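Local coordinates for transcriptional regulator (PDB 2GNP), which probably regulates transcription in Streptococcus pneumoniae in response to a sugar or sugar phosphate bound by its putative sugar-binding domain, at residues Cys191-Asp196 with Ile213-Leu218. Numbering follows the deposited sequence.
Sequences CCRFFD and ISLEDL
Arg193 reaches across to the backbone just ahead of helix 215-218 and gives its NE hydrogen to the carbonyl oxygen of Ile213. The bond is short, 2.7 Å from NE to Ile213 O, and fairly straight, with an N-H...O angle of 158°. Seen from the arginine, the oxygen sits at the guanidinium edge, nearly in its plane; seen from the carbonyl, NE stands above the peptide plane, 39° out of it. CG lies beside the backbone N (chi1 -64°) and the chain then runs extended from CG to NE, which carries the head group over to Ile213. More bonds fix its rotation: NH2 donates to Ala212 O, while NH1 meets Gln207 O and forms a salt bridge with Glu201. The Glu201 carboxylate probably balances the buried charge, and the carbonyls of Ile213, Ala212 and Gln207 take up N-H groups of the guanidinium.

The aliphatic part of Arg193 lies alongside Leu215, the two side chains pointing opposite ways. Leu215 CD2 touches both CB and CD of Arg193, each at 4.1 Å. Cys191 sets its SG against the CG2 branch of Ile213, in the loop ahead of the helix, at 3.8 Å and, more loosely, against CD2 of Leu218 in the helix at 4.1 Å. Ile190 and Val156 continue this apolar layer into the sheet.

Ser214 is the N-cap of the short helix, its OG accepting from Asp217 N at 3.0 Å. The arrangement is a buried arginine tying a capped helix start to the beta hairpin of strands 188-190 and 193-195, which makes a type I' turn at Cys191-Cys192 and joins strand 153-160 antiparallel through 188-190, in a Rossmann-like alpha/beta fold consistent with the putative sugar-binding domain of this regulator.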
loop_
_atom_site.group_PDB
_atom_site.type_symbol
_atom_site.label_atom_id
_atom_site.label_comp_id
_atom_site.label_asym_id
_atom_site.label_seq_id
_atom_site.Cartn_x
_atom_site.Cartn_y
_atom_site.Cartn_z
ATOM N N CYS A 191 -3.671 1.507 -2.884
ATOM C CA CYS A 191 -3.677 1.239 -4.326
ATOM C C CYS A 191 -4.529 2.271 -5.102
ATOM O O CYS A 191 -5.150 1.927 -6.084
ATOM C CB CYS A 191 -4.156 -0.162 -4.649
ATOM S SG CYS A 191 -2.968 -1.400 -4.043
ATOM N N CYS A 192 -4.530 3.494 -4.607
ATOM C CA CYS A 192 -5.220 4.616 -5.215
ATOM C C CYS A 192 -6.748 4.501 -5.194
ATOM O O CYS A 192 -7.431 5.183 -5.970
ATOM C CB CYS A 192 -4.657 4.827 -6.652
ATOM S SG CYS A 192 -2.868 5.208 -6.613
ATOM N N ARG A 193 -7.266 3.676 -4.296
ATOM C CA ARG A 193 -8.719 3.539 -4.041
ATOM C C ARG A 193 -9.035 4.077 -2.683
ATOM O O ARG A 193 -8.304 3.819 -1.722
ATOM C CB ARG A 193 -9.224 2.138 -4.263
ATOM C CG ARG A 193 -9.039 1.777 -5.770
ATOM C CD ARG A 193 -9.428 0.318 -5.950
ATOM N NE ARG A 193 -9.308 -0.123 -7.346
ATOM C CZ ARG A 193 -10.132 0.251 -8.317
ATOM N NH1 ARG A 193 -11.159 1.092 -8.032
ATOM N NH2 ARG A 193 -9.949 -0.179 -9.584
ATOM N N PHE A 194 -10.116 4.853 -2.635
ATOM C CA PHE A 194 -10.468 5.664 -1.470
ATOM C C PHE A 194 -11.528 4.956 -0.688
ATOM O O PHE A 194 -12.519 4.503 -1.269
ATOM C CB PHE A 194 -10.913 7.069 -1.944
ATOM C CG PHE A 194 -9.750 7.846 -2.548
ATOM C CD1 PHE A 194 -8.935 8.597 -1.717
ATOM C CD2 PHE A 194 -9.424 7.737 -3.904
ATOM C CE1 PHE A 194 -7.841 9.260 -2.224
ATOM C CE2 PHE A 194 -8.270 8.401 -4.414
ATOM C CZ PHE A 194 -7.514 9.166 -3.566
ATOM N N PHE A 195 -11.340 4.906 0.623
ATOM C CA PHE A 195 -12.311 4.186 1.471
ATOM C C PHE A 195 -12.732 4.989 2.688
ATOM O O PHE A 195 -12.046 5.935 3.107
ATOM C CB PHE A 195 -11.746 2.840 1.901
ATOM C CG PHE A 195 -10.346 2.925 2.479
ATOM C CD1 PHE A 195 -9.239 2.490 1.734
ATOM C CD2 PHE A 195 -10.132 3.485 3.734
ATOM C CE1 PHE A 195 -7.923 2.547 2.289
ATOM C CE2 PHE A 195 -8.852 3.567 4.277
ATOM C CZ PHE A 195 -7.736 3.107 3.524
ATOM N N ASP A 196 -13.866 4.562 3.255
ATOM C CA ASP A 196 -14.376 5.131 4.483
ATOM C C ASP A 196 -13.821 4.478 5.749
ATOM O O ASP A 196 -12.848 3.702 5.712
ATOM C CB ASP A 196 -15.911 5.106 4.445
ATOM C CG ASP A 196 -16.490 3.701 4.649
ATOM O OD1 ASP A 196 -15.735 2.715 4.918
ATOM O OD2 ASP A 196 -17.736 3.577 4.615
ATOM N N ILE A 213 -5.575 -2.152 -9.470
ATOM C CA ILE A 213 -6.140 -3.392 -8.921
ATOM C C ILE A 213 -7.373 -3.101 -8.081
ATOM O O ILE A 213 -7.421 -2.108 -7.403
ATOM C CB ILE A 213 -5.089 -4.175 -8.117
ATOM C CG1 ILE A 213 -5.536 -5.591 -7.790
ATOM C CG2 ILE A 213 -4.623 -3.405 -6.855
ATOM C CD1 ILE A 213 -4.363 -6.417 -7.127
ATOM N N SER A 214 -8.379 -3.960 -8.184
ATOM C CA SER A 214 -9.548 -3.783 -7.286
ATOM C C SER A 214 -9.235 -4.157 -5.842
ATOM O O SER A 214 -8.352 -4.974 -5.574
ATOM C CB SER A 214 -10.703 -4.628 -7.804
ATOM O OG SER A 214 -10.483 -6.025 -7.632
ATOM N N LEU A 215 -9.987 -3.597 -4.878
ATOM C CA LEU A 215 -9.832 -4.012 -3.477
ATOM C C LEU A 215 -10.132 -5.516 -3.315
ATOM O O LEU A 215 -9.427 -6.221 -2.587
ATOM C CB LEU A 215 -10.755 -3.180 -2.575
ATOM C CG LEU A 215 -10.481 -1.696 -2.550
ATOM C CD1 LEU A 215 -11.297 -1.026 -1.443
ATOM C CD2 LEU A 215 -9.002 -1.441 -2.279
ATOM N N GLU A 216 -11.139 -6.009 -4.062
ATOM C CA GLU A 216 -11.452 -7.431 -4.112
ATOM C C GLU A 216 -10.258 -8.298 -4.485
ATOM O O GLU A 216 -9.938 -9.283 -3.793
ATOM C CB GLU A 216 -12.612 -7.633 -5.091
ATOM C CG GLU A 216 -13.042 -9.060 -5.327
ATOM C CD GLU A 216 -13.696 -9.722 -4.118
ATOM O OE1 GLU A 216 -14.229 -9.026 -3.180
ATOM O OE2 GLU A 216 -13.643 -10.973 -4.093
ATOM N N ASP A 217 -9.536 -7.900 -5.527
ATOM C CA ASP A 217 -8.350 -8.648 -5.905
ATOM C C ASP A 217 -7.220 -8.423 -4.885
ATOM O O ASP A 217 -6.542 -9.402 -4.473
ATOM C CB ASP A 217 -7.919 -8.308 -7.315
ATOM C CG ASP A 217 -8.854 -8.933 -8.374
ATOM O OD1 ASP A 217 -9.403 -10.037 -8.088
ATOM O OD2 ASP A 217 -8.951 -8.353 -9.484
ATOM N N LEU A 218 -7.021 -7.172 -4.469
ATOM C CA LEU A 218 -5.957 -6.929 -3.461
ATOM C C LEU A 218 -6.109 -7.804 -2.233
ATOM O O LEU A 218 -5.142 -8.424 -1.790
ATOM C CB LEU A 218 -5.951 -5.454 -3.060
ATOM C CG LEU A 218 -4.947 -5.156 -1.958
ATOM C CD1 LEU A 218 -3.513 -5.281 -2.467
ATOM C CD2 LEU A 218 -5.223 -3.662 -1.520
#